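Local coordinates for protein putative nucleotide-diphospho-sugar transferase (Desulfovibrio desulfuricans subsp. desulfuricans, PDB 3CGX) that probably transfers a sugar from a nucleotide-diphosphate donor to an acceptor not yet identified, at residues 6-11 against 104-109; 54-59 against 75-80; 135-140 against 167-172; 142-147 against 184-189. All blocks are in the same frame, centred on the assembly; numbering follows the deposited sequence. Where two conformers were deposited one is given.

Contact 1 (6-11 against 104-109)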
# COMPACT_ATOMS: atom_id res chain seq x y z
N CYS A 6 9.20 -6.00 9.92
CA CYS A 6 9.31 -4.77 9.15
C CYS A 6 8.13 -4.59 8.20
O CYS A 6 7.64 -5.55 7.60
CB CYS A 6 10.63 -4.74 8.35
SG CYS A 6 10.96 -3.03 7.72
N ILE A 7 7.65 -3.36 8.11
CA ILE A 7 6.60 -2.96 7.15
C ILE A 7 7.22 -2.10 6.07
O ILE A 7 7.87 -1.09 6.36
CB ILE A 7 5.46 -2.14 7.78
CG1 ILE A 7 4.76 -2.91 8.91
CG2 ILE A 7 4.48 -1.67 6.72
CD1 ILE A 7 4.07 -1.94 9.92
N LEU A 8 7.11 -2.56 4.83
CA LEU A 8 7.55 -1.79 3.67
C LEU A 8 6.32 -1.15 3.04
O LEU A 8 5.41 -1.84 2.54
CB LEU A 8 8.25 -2.65 2.65
CG LEU A 8 9.36 -3.55 3.17
CD1 LEU A 8 9.90 -4.51 2.07
CD2 LEU A 8 10.47 -2.70 3.84
N PHE A 9 6.33 0.17 3.06
CA PHE A 9 5.18 1.00 2.67
C PHE A 9 5.49 1.76 1.37
O PHE A 9 6.30 2.64 1.33
CB PHE A 9 4.81 1.90 3.85
CG PHE A 9 3.58 2.79 3.64
CD1 PHE A 9 2.41 2.28 3.07
CD2 PHE A 9 3.55 4.10 4.09
CE1 PHE A 9 1.26 3.07 2.97
CE2 PHE A 9 2.38 4.89 3.95
CZ PHE A 9 1.25 4.35 3.36
N PHE A 10 4.85 1.32 0.30
CA PHE A 10 5.11 1.82 -1.05
C PHE A 10 4.23 3.01 -1.37
O PHE A 10 2.99 2.94 -1.31
CB PHE A 10 4.91 0.67 -2.08
CG PHE A 10 6.13 -0.14 -2.36
CD1 PHE A 10 7.00 -0.54 -1.34
CD2 PHE A 10 6.42 -0.57 -3.67
CE1 PHE A 10 8.14 -1.24 -1.63
CE2 PHE A 10 7.53 -1.33 -3.95
CZ PHE A 10 8.40 -1.66 -2.95
N VAL A 11 4.91 4.12 -1.67
CA VAL A 11 4.33 5.45 -1.89
C VAL A 11 4.97 6.14 -3.10
O VAL A 11 5.99 5.72 -3.61
CB VAL A 11 4.54 6.35 -0.60
CG1 VAL A 11 3.89 5.71 0.67
CG2 VAL A 11 6.06 6.66 -0.34
N ASP A 104 12.92 -10.84 10.44
CA ASP A 104 12.38 -12.19 10.39
C ASP A 104 11.10 -12.26 9.57
O ASP A 104 10.79 -13.27 8.95
CB ASP A 104 12.04 -12.68 11.79
CG ASP A 104 11.43 -14.10 11.78
OD1 ASP A 104 12.08 -15.02 11.23
OD2 ASP A 104 10.30 -14.28 12.32
N ARG A 105 10.31 -11.21 9.68
CA ARG A 105 9.01 -11.15 9.05
C ARG A 105 8.83 -9.78 8.44
O ARG A 105 9.04 -8.77 9.09
CB ARG A 105 7.90 -11.38 10.06
CG ARG A 105 7.81 -12.81 10.65
CD ARG A 105 6.83 -12.82 11.79
NE ARG A 105 7.47 -12.37 13.02
CZ ARG A 105 6.89 -11.67 13.98
NH1 ARG A 105 5.63 -11.30 13.88
NH2 ARG A 105 7.60 -11.32 15.05
N VAL A 106 8.40 -9.78 7.18
CA VAL A 106 8.26 -8.57 6.42
C VAL A 106 6.97 -8.55 5.63
O VAL A 106 6.63 -9.51 4.97
CB VAL A 106 9.46 -8.40 5.42
CG1 VAL A 106 9.31 -7.13 4.60
CG2 VAL A 106 10.79 -8.43 6.17
N VAL A 107 6.24 -7.44 5.74
CA VAL A 107 5.06 -7.21 4.91
C VAL A 107 5.28 -5.96 4.05
O VAL A 107 5.85 -4.96 4.49
CB VAL A 107 3.69 -7.14 5.71
CG1 VAL A 107 3.44 -8.47 6.52
CG2 VAL A 107 3.68 -5.99 6.60
N LEU A 108 4.86 -6.05 2.80
CA LEU A 108 4.94 -4.93 1.87
C LEU A 108 3.51 -4.57 1.44
O LEU A 108 2.73 -5.42 1.04
CB LEU A 108 5.86 -5.30 0.70
CG LEU A 108 6.20 -4.29 -0.41
CD1 LEU A 108 7.45 -4.80 -1.21
CD2 LEU A 108 5.03 -4.07 -1.32
N MSE A 109 3.16 -3.30 1.54
CA MSE A 109 1.85 -2.87 1.17
C MSE A 109 1.85 -1.56 0.47
O MSE A 109 2.78 -0.76 0.62
CB MSE A 109 1.01 -2.77 2.43
CG MSE A 109 1.42 -1.66 3.37
SE MSE A 109 0.43 -1.93 5.09
CE MSE A 109 -1.36 -1.62 4.48

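Contact 2 (54-59 against 75-80)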
# COMPACT_ATOMS: atom_id res chain seq x y z
N LEU A 54 9.22 0.51 10.28
CA LEU A 54 8.59 0.95 9.04
C LEU A 54 9.58 1.61 8.09
O LEU A 54 10.36 2.47 8.48
CB LEU A 54 7.44 1.87 9.37
CG LEU A 54 6.73 2.58 8.22
CD1 LEU A 54 5.80 1.59 7.56
CD2 LEU A 54 5.97 3.81 8.76
N HIS A 55 9.59 1.12 6.86
CA HIS A 55 10.43 1.68 5.79
C HIS A 55 9.53 2.20 4.72
O HIS A 55 8.76 1.44 4.13
CB HIS A 55 11.33 0.63 5.20
CG HIS A 55 12.37 0.14 6.15
ND1 HIS A 55 13.45 -0.60 5.75
CD2 HIS A 55 12.49 0.31 7.48
CE1 HIS A 55 14.20 -0.86 6.80
NE2 HIS A 55 13.65 -0.31 7.86
N ILE A 56 9.64 3.51 4.47
CA ILE A 56 8.84 4.16 3.48
C ILE A 56 9.61 4.14 2.16
O ILE A 56 10.68 4.75 2.01
CB ILE A 56 8.47 5.61 3.90
CG1 ILE A 56 7.67 5.62 5.21
CG2 ILE A 56 7.71 6.33 2.75
CD1 ILE A 56 7.56 7.00 5.86
N CYS A 57 9.06 3.40 1.20
CA CYS A 57 9.74 3.12 -0.08
C CYS A 57 9.04 3.83 -1.21
O CYS A 57 7.90 3.49 -1.56
CB CYS A 57 9.75 1.60 -0.35
SG CYS A 57 10.53 0.61 0.93
N TYR A 58 9.71 4.85 -1.77
CA TYR A 58 9.13 5.73 -2.75
C TYR A 58 9.57 5.52 -4.20
O TYR A 58 10.70 5.14 -4.54
CB TYR A 58 9.38 7.19 -2.35
CG TYR A 58 10.82 7.63 -2.26
CD1 TYR A 58 11.51 8.05 -3.37
CD2 TYR A 58 11.50 7.66 -1.02
CE1 TYR A 58 12.77 8.49 -3.27
CE2 TYR A 58 12.78 8.08 -0.93
CZ TYR A 58 13.42 8.48 -2.05
OH TYR A 58 14.72 8.94 -1.98
N VAL A 59 8.60 5.76 -5.06
CA VAL A 59 8.80 5.66 -6.47
C VAL A 59 9.96 6.60 -6.82
O VAL A 59 9.94 7.80 -6.42
CB VAL A 59 7.53 6.00 -7.26
CG1 VAL A 59 7.80 6.14 -8.76
CG2 VAL A 59 6.43 4.92 -7.00
N PRO A 75 11.44 14.10 9.43
CA PRO A 75 12.81 13.66 9.30
C PRO A 75 13.15 12.41 10.11
O PRO A 75 14.25 11.88 9.96
CB PRO A 75 13.61 14.86 9.80
CG PRO A 75 12.70 15.47 10.87
CD PRO A 75 11.31 15.25 10.36
N GLN A 76 12.24 11.94 10.95
CA GLN A 76 12.56 10.85 11.87
C GLN A 76 12.30 9.49 11.23
O GLN A 76 12.71 8.47 11.75
CB GLN A 76 11.77 10.96 13.20
CG GLN A 76 10.24 10.81 13.12
CD GLN A 76 9.49 12.11 12.86
OE1 GLN A 76 9.78 12.88 11.92
NE2 GLN A 76 8.49 12.37 13.69
N HIS A 77 11.61 9.49 10.10
CA HIS A 77 11.22 8.23 9.41
C HIS A 77 12.32 7.75 8.48
O HIS A 77 13.23 8.51 8.07
CB HIS A 77 9.92 8.43 8.61
CG HIS A 77 8.84 9.05 9.41
ND1 HIS A 77 8.14 8.35 10.36
CD2 HIS A 77 8.41 10.33 9.49
CE1 HIS A 77 7.28 9.16 10.96
NE2 HIS A 77 7.44 10.37 10.46
N MSE A 78 12.27 6.46 8.19
CA MSE A 78 13.24 5.82 7.30
C MSE A 78 12.64 5.79 5.91
O MSE A 78 11.55 5.23 5.68
CB MSE A 78 13.58 4.41 7.80
CG MSE A 78 14.23 4.44 9.14
SE MSE A 78 14.69 2.66 9.85
CE MSE A 78 12.90 2.09 10.55
N PHE A 79 13.35 6.42 4.98
CA PHE A 79 12.91 6.52 3.59
C PHE A 79 13.96 5.85 2.71
O PHE A 79 15.15 5.93 3.00
CB PHE A 79 12.79 7.98 3.15
CG PHE A 79 11.82 8.82 3.97
CD1 PHE A 79 10.45 8.79 3.69
CD2 PHE A 79 12.28 9.71 4.93
CE1 PHE A 79 9.56 9.56 4.42
CE2 PHE A 79 11.36 10.51 5.67
CZ PHE A 79 10.02 10.42 5.41
N ALA A 80 13.51 5.20 1.64
CA ALA A 80 14.39 4.62 0.62
C ALA A 80 13.70 4.67 -0.71
O ALA A 80 12.48 4.47 -0.78
CB ALA A 80 14.78 3.17 0.96
O HOH W 1 10.37 4.90 9.69

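Contact 3 (135-140 against 167-172)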
# COMPACT_ATOMS: atom_id res chain seq x y z
N ILE A 135 -0.97 -12.70 1.83
CA ILE A 135 -1.36 -11.92 0.64
C ILE A 135 -2.75 -11.34 0.82
O ILE A 135 -3.62 -12.01 1.37
CB ILE A 135 -1.27 -12.79 -0.65
CG1 ILE A 135 -1.24 -11.88 -1.90
CG2 ILE A 135 -2.42 -13.90 -0.66
CD1 ILE A 135 -0.70 -12.58 -3.18
N GLY A 136 -2.94 -10.08 0.43
CA GLY A 136 -4.23 -9.46 0.52
C GLY A 136 -4.73 -9.15 -0.88
O GLY A 136 -4.10 -8.36 -1.61
N PRO A 137 -5.83 -9.79 -1.27
CA PRO A 137 -6.43 -9.59 -2.60
C PRO A 137 -7.11 -8.25 -2.71
O PRO A 137 -7.83 -7.84 -1.80
CB PRO A 137 -7.47 -10.71 -2.69
CG PRO A 137 -7.16 -11.66 -1.53
CD PRO A 137 -6.54 -10.81 -0.49
N ALA A 138 -6.86 -7.58 -3.83
CA ALA A 138 -7.54 -6.32 -4.15
C ALA A 138 -8.69 -6.62 -5.12
O ALA A 138 -8.64 -7.60 -5.86
CB ALA A 138 -6.55 -5.32 -4.78
N PHE A 139 -9.73 -5.80 -5.09
CA PHE A 139 -10.88 -5.96 -6.00
C PHE A 139 -10.44 -5.90 -7.46
O PHE A 139 -11.04 -6.52 -8.31
CB PHE A 139 -11.89 -4.85 -5.82
CG PHE A 139 -12.71 -4.93 -4.57
CD1 PHE A 139 -12.30 -5.65 -3.45
CD2 PHE A 139 -13.88 -4.18 -4.48
CE1 PHE A 139 -13.09 -5.66 -2.27
CE2 PHE A 139 -14.66 -4.19 -3.33
CZ PHE A 139 -14.25 -4.94 -2.22
N ASP A 140 -9.36 -5.18 -7.74
CA ASP A 140 -8.91 -4.92 -9.13
C ASP A 140 -8.09 -6.05 -9.78
O ASP A 140 -7.67 -5.94 -10.94
CB ASP A 140 -8.12 -3.62 -9.22
CG ASP A 140 -6.70 -3.75 -8.65
OD1 ASP A 140 -6.28 -4.86 -8.19
OD2 ASP A 140 -5.98 -2.73 -8.70
N ASP A 167 -4.42 -9.58 -14.42
CA ASP A 167 -4.74 -9.72 -12.99
C ASP A 167 -3.63 -10.59 -12.41
O ASP A 167 -3.47 -11.75 -12.84
CB ASP A 167 -6.09 -10.39 -12.78
CG ASP A 167 -7.27 -9.51 -13.20
OD1 ASP A 167 -7.17 -8.26 -13.26
OD2 ASP A 167 -8.34 -10.12 -13.46
N VAL A 168 -2.88 -10.06 -11.45
CA VAL A 168 -1.62 -10.71 -11.00
C VAL A 168 -1.76 -11.60 -9.76
O VAL A 168 -0.91 -12.44 -9.45
CB VAL A 168 -0.48 -9.66 -10.81
CG1 VAL A 168 -0.17 -9.00 -12.17
CG2 VAL A 168 -0.80 -8.59 -9.74
N TYR A 169 -2.88 -11.45 -9.08
CA TYR A 169 -3.09 -12.21 -7.85
C TYR A 169 -3.08 -13.75 -8.02
O TYR A 169 -2.36 -14.49 -7.31
CB TYR A 169 -4.41 -11.75 -7.23
CG TYR A 169 -4.76 -12.53 -6.00
CD1 TYR A 169 -4.20 -12.22 -4.76
CD2 TYR A 169 -5.69 -13.55 -6.07
CE1 TYR A 169 -4.54 -12.94 -3.65
CE2 TYR A 169 -6.02 -14.27 -4.97
CZ TYR A 169 -5.46 -13.97 -3.78
OH TYR A 169 -5.84 -14.73 -2.71
N GLN A 170 -3.87 -14.24 -8.97
CA GLN A 170 -3.98 -15.70 -9.18
C GLN A 170 -2.64 -16.31 -9.60
O GLN A 170 -2.20 -17.31 -9.03
CB GLN A 170 -5.10 -16.03 -10.18
CG GLN A 170 -6.49 -15.90 -9.54
CD GLN A 170 -6.72 -16.94 -8.44
OE1 GLN A 170 -6.12 -18.04 -8.45
NE2 GLN A 170 -7.60 -16.62 -7.49
N PRO A 171 -2.00 -15.73 -10.61
CA PRO A 171 -0.68 -16.26 -10.99
C PRO A 171 0.26 -16.25 -9.79
O PRO A 171 1.09 -17.12 -9.65
CB PRO A 171 -0.18 -15.27 -12.05
CG PRO A 171 -1.32 -14.42 -12.42
CD PRO A 171 -2.43 -14.60 -11.44
N THR A 172 0.11 -15.24 -8.92
CA THR A 172 0.98 -15.13 -7.75
C THR A 172 0.69 -16.26 -6.77
O THR A 172 1.62 -16.96 -6.32
CB THR A 172 0.89 -13.75 -7.09
OG1 THR A 172 1.33 -12.74 -8.01
CG2 THR A 172 1.74 -13.68 -5.82

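Contact 4 (142-147 against 184-189)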
# COMPACT_ATOMS: atom_id res chain seq x y z
N GLY A 142 -5.25 -7.57 -8.48
CA GLY A 142 -3.91 -7.69 -7.94
C GLY A 142 -3.99 -7.92 -6.44
O GLY A 142 -4.92 -8.55 -5.94
N TYR A 143 -2.99 -7.41 -5.75
CA TYR A 143 -2.90 -7.52 -4.28
C TYR A 143 -2.40 -6.23 -3.65
O TYR A 143 -1.60 -5.53 -4.24
CB TYR A 143 -2.06 -8.72 -3.87
CG TYR A 143 -0.65 -8.83 -4.43
CD1 TYR A 143 0.43 -8.21 -3.80
CD2 TYR A 143 -0.40 -9.58 -5.59
CE1 TYR A 143 1.71 -8.35 -4.30
CE2 TYR A 143 0.91 -9.73 -6.10
CZ TYR A 143 1.96 -9.12 -5.44
OH TYR A 143 3.26 -9.25 -5.89
N TYR A 144 -2.92 -5.92 -2.47
CA TYR A 144 -2.60 -4.71 -1.77
C TYR A 144 -1.54 -4.94 -0.69
O TYR A 144 -0.96 -3.99 -0.13
CB TYR A 144 -3.85 -4.10 -1.13
CG TYR A 144 -4.50 -4.97 -0.05
CD1 TYR A 144 -4.01 -4.97 1.29
CD2 TYR A 144 -5.59 -5.75 -0.33
CE1 TYR A 144 -4.59 -5.74 2.28
CE2 TYR A 144 -6.18 -6.54 0.67
CZ TYR A 144 -5.70 -6.51 1.97
OH TYR A 144 -6.33 -7.34 2.89
N LEU A 145 -1.32 -6.21 -0.37
CA LEU A 145 -0.30 -6.61 0.60
C LEU A 145 0.30 -7.98 0.25
O LEU A 145 -0.40 -8.88 -0.20
CB LEU A 145 -0.85 -6.60 2.04
CG LEU A 145 0.06 -6.98 3.24
CD1 LEU A 145 -0.41 -6.26 4.54
CD2 LEU A 145 0.19 -8.55 3.44
N ILE A 146 1.61 -8.10 0.44
CA ILE A 146 2.30 -9.39 0.34
C ILE A 146 3.33 -9.48 1.48
O ILE A 146 3.98 -8.49 1.79
CB ILE A 146 2.95 -9.62 -1.06
CG1 ILE A 146 3.44 -11.06 -1.15
CG2 ILE A 146 4.02 -8.51 -1.40
CD1 ILE A 146 3.68 -11.50 -2.60
N GLY A 147 3.44 -10.63 2.11
CA GLY A 147 4.41 -10.84 3.18
C GLY A 147 5.00 -12.22 3.20
O GLY A 147 4.41 -13.17 2.73
N LEU A 184 -1.41 -17.38 4.10
CA LEU A 184 -2.52 -16.70 4.76
C LEU A 184 -3.14 -15.68 3.83
O LEU A 184 -2.49 -14.76 3.31
CB LEU A 184 -2.05 -16.01 6.03
CG LEU A 184 -3.09 -15.21 6.80
CD1 LEU A 184 -4.05 -16.05 7.58
CD2 LEU A 184 -2.29 -14.25 7.69
N GLN A 185 -4.44 -15.82 3.65
CA GLN A 185 -5.17 -14.89 2.81
C GLN A 185 -5.88 -13.88 3.67
O GLN A 185 -6.66 -14.24 4.54
CB GLN A 185 -6.13 -15.66 1.91
CG GLN A 185 -6.89 -14.78 1.01
CD GLN A 185 -7.77 -15.57 0.04
OE1 GLN A 185 -7.36 -16.60 -0.49
NE2 GLN A 185 -8.97 -15.07 -0.20
N LEU A 186 -5.59 -12.60 3.45
CA LEU A 186 -6.21 -11.51 4.21
C LEU A 186 -7.47 -11.13 3.50
O LEU A 186 -7.69 -11.59 2.37
CB LEU A 186 -5.30 -10.29 4.29
CG LEU A 186 -3.98 -10.48 5.03
CD1 LEU A 186 -3.07 -9.32 4.71
CD2 LEU A 186 -4.22 -10.61 6.52
N PRO A 187 -8.33 -10.30 4.12
CA PRO A 187 -9.59 -9.93 3.49
C PRO A 187 -9.42 -9.20 2.17
O PRO A 187 -8.47 -8.47 1.97
CB PRO A 187 -10.22 -8.99 4.53
CG PRO A 187 -9.62 -9.38 5.81
CD PRO A 187 -8.21 -9.69 5.46
N ASP A 188 -10.39 -9.36 1.28
CA ASP A 188 -10.38 -8.54 0.07
C ASP A 188 -10.58 -7.04 0.44
O ASP A 188 -11.30 -6.70 1.40
CB ASP A 188 -11.50 -8.89 -0.88
CG ASP A 188 -11.52 -10.36 -1.30
OD1 ASP A 188 -10.60 -11.14 -1.01
OD2 ASP A 188 -12.52 -10.73 -1.91
N TRP A 189 -9.92 -6.17 -0.31
CA TRP A 189 -10.02 -4.73 -0.08
C TRP A 189 -9.94 -3.97 -1.39
O TRP A 189 -9.37 -4.47 -2.36
CB TRP A 189 -8.92 -4.23 0.86
CG TRP A 189 -9.40 -3.14 1.81
CD1 TRP A 189 -9.32 -1.78 1.63
CD2 TRP A 189 -10.04 -3.33 3.09
NE1 TRP A 189 -9.88 -1.14 2.69
CE2 TRP A 189 -10.29 -2.06 3.62
CE3 TRP A 189 -10.40 -4.45 3.84
CZ2 TRP A 189 -10.93 -1.88 4.86
CZ3 TRP A 189 -10.98 -4.26 5.07
CH2 TRP A 189 -11.27 -3.00 5.56

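Contact 1 (6-11 against 104-109)
Leu108 lays its isobutyl end over one face of the Phe10 ring, with CD2 4.1 Å from the ring centroid and 11° off the normal, a CH-pi contact made almost at the middle of the face. The second methyl, CD1, reaches the rim instead and meets CE1 of Phe10 at 3.7 Å. With CG of Leu108 anti to its backbone N (chi1 -177°), both methyls are carried toward the ring. On the same face of the sheet Leu8 slants across Val106, its CD1 3.7 Å from CG1 of Val106, while CB of Leu8 rests against CG of Leu108. Helix 87-100 packs on this face, with Met91 on Phe10 and Leu108, Met95 on Leu108 and Phe99 on Val106. Strands 6-11 and 105-109 run parallel here, neighbours at the centre of a mixed sheet consistent with the Rossmann-like core of GT-A proteins. Five backbone hydrogen bonds join them, alternating in direction; the shortest is Leu8 N to Val107 O, 2.7 Å. The other face carries Ile7 beside Val107, both pointing the same way, with CG1 of Ile7 4.0 Å from CG2 of Val107. Farther along, CG of Met109, a selenomethionine, meets CD1 of the Phe9 ring at 4.1 Å. Helix 29-47 lies over this end of the face, where Met43 touches both Phe9 and Met109.

Contact 2 (54-59 against 75-80)
Ile56 and Phe79 lie side by side across the parallel pair of strands that opens and closes a beta-alpha-beta unit, strand 53-58, helix 65-73 and strand 78-81. Their side chains point the same way, and CD1 of Ile56 comes within 3.6 Å of CE1 of the Phe79 ring. The extended Ile56 chain carries CD1 onward until it also meets CB of His77. Helix 65-73 packs on this face, with Lys70 and Leu73 touching Phe79.

Tyr58 adopts a different rotamer: its CG stands between the backbone N and the carbonyl carbon (chi1 62°), which swings the ring over to strand 78-80. CB of Phe79 approaches an edge of that ring, 4.1 Å from CE2 of Tyr58, and the ring stacks with Phe69 of the connecting helix. On the other face of the sheet, the selenomethionine Met78 is extended as far as SE and then bends at chi3 (-81°), folding CE back to an edge of the His55 imidazole. Met78 CE also lies 3.3 Å from Leu54 O.

The backbones are joined by Ile56 N to Met78 O, Ala80 N to Ile56 O and Tyr58 N to Ala80 O. Where the strands start to separate, a water molecule bridges them, donating to Leu54 O at 2.7 Å and accepting from Met78 N at 2.9 Å.

Contact 3 (135-140 against 167-172)
Pro137 sits over one face of the Tyr169 ring, its CB 4.1 Å from the centroid and 22° off the normal, displaced toward the rim. This is a CH-pi contact of a proline ring on a tyrosine. CG of Pro137 slides farther toward the phenol end, 3.6 Å from CE1 and 3.5 Å from OH of Tyr169. Ile135 reaches the same ring obliquely, its CG2 3.8 Å from Tyr169 CE1. Its CD1 extends to the next turn of the helix and meets CG2 of Thr172 at 3.8 Å.

The helix side of this apolar patch is set by two torsions. CG of Tyr169 is anti to its backbone N (chi1 177°), which directs the ring at the strand; CG2 of Thr172 is likewise anti, facing Ile135, while OG1 turns back to the carbonyl of Val168, four residues earlier. There OG1 donates to Val168 O at 2.7 Å, and Thr172 N reaches the same carbonyl from the opposite face of its plane. Two donors therefore grip Val168 O, and the bond from OG1 helps fix the rotation about CA-CB that points CG2 of Thr172 at Ile135.

Helix 169-178 is thus laid by its N-terminal turn against the end of strand 133-137. Gln185 of strand 183-185 touches both Pro137 and Tyr169, and Tyr143 of strand 143-149 touches Ile135 and Thr172, placing the helix across three adjoining strands of the sheet.

Contact 4 (142-147 against 184-189)
The phenol of Tyr144 fits into a bend of the chain at 186-189, its OH donating to Pro187 O at 2.6 Å. That oxygen lies at the edge of the ring and in its plane, and the hydroxyl in turn lies in the plane of the Pro187 carbonyl. The walls of the hollow are methylenes: CB of Leu186 is 3.4 Å from Tyr144 OH, and CB of Trp189 is 3.6 Å from CE2 of Tyr144, both approaching the ring obliquely. A chi1 of 64° throws the Tyr144 ring across to the bend.

In the sheet, strand 143-149 is separated from strand 183-185 by strand 133-137, and the contact therefore spans an intervening strand, made by side chains and one carbonyl with no backbone pairing. The chain turns a corner at Tyr144; beyond it Leu145 offers a second, smaller bump. In the one of two Leu186 conformers described here, CD2 of Leu145 meets CD1 of Leu186 at 3.6 Å, the two leucines slanting across each other, and Ala124 of helix 118-127 touches Leu186 as well. Tyr116 lies near the tyrosine hollow, its OH hydrogen-bonded to Tyr144 OH and its ring edge-to-face with Trp189. The indole of Trp189 leads off from the contact, and its NE1 is hydrogen-bonded to Asp115 OD1.

How the contacts relate
All four contacts reach one mixed seven-stranded sheet, contact 3 by packing a helix on it. Contact 2 is nested in the loop closed by contact 1, and the two touch where strands 5-11 and 53-58 pair, their centres 11 Å apart. Contacts 3 and 4 come later and alternate along the chain; with centres 7 Å apart, they meet through Gly136 and the backbone of Tyr144 and Leu145. Contact 1 joins contact 4 through the antiparallel pairing of strands 105-109 and 143-149, Leu108 N to Ile146 O. Contacts 2 and 3, 25 Å between centres, lie on opposite sides of the chain's centre. The parallel N-terminal half and the later strands thus form one continuous sheet, consistent with a GT-A-type fold.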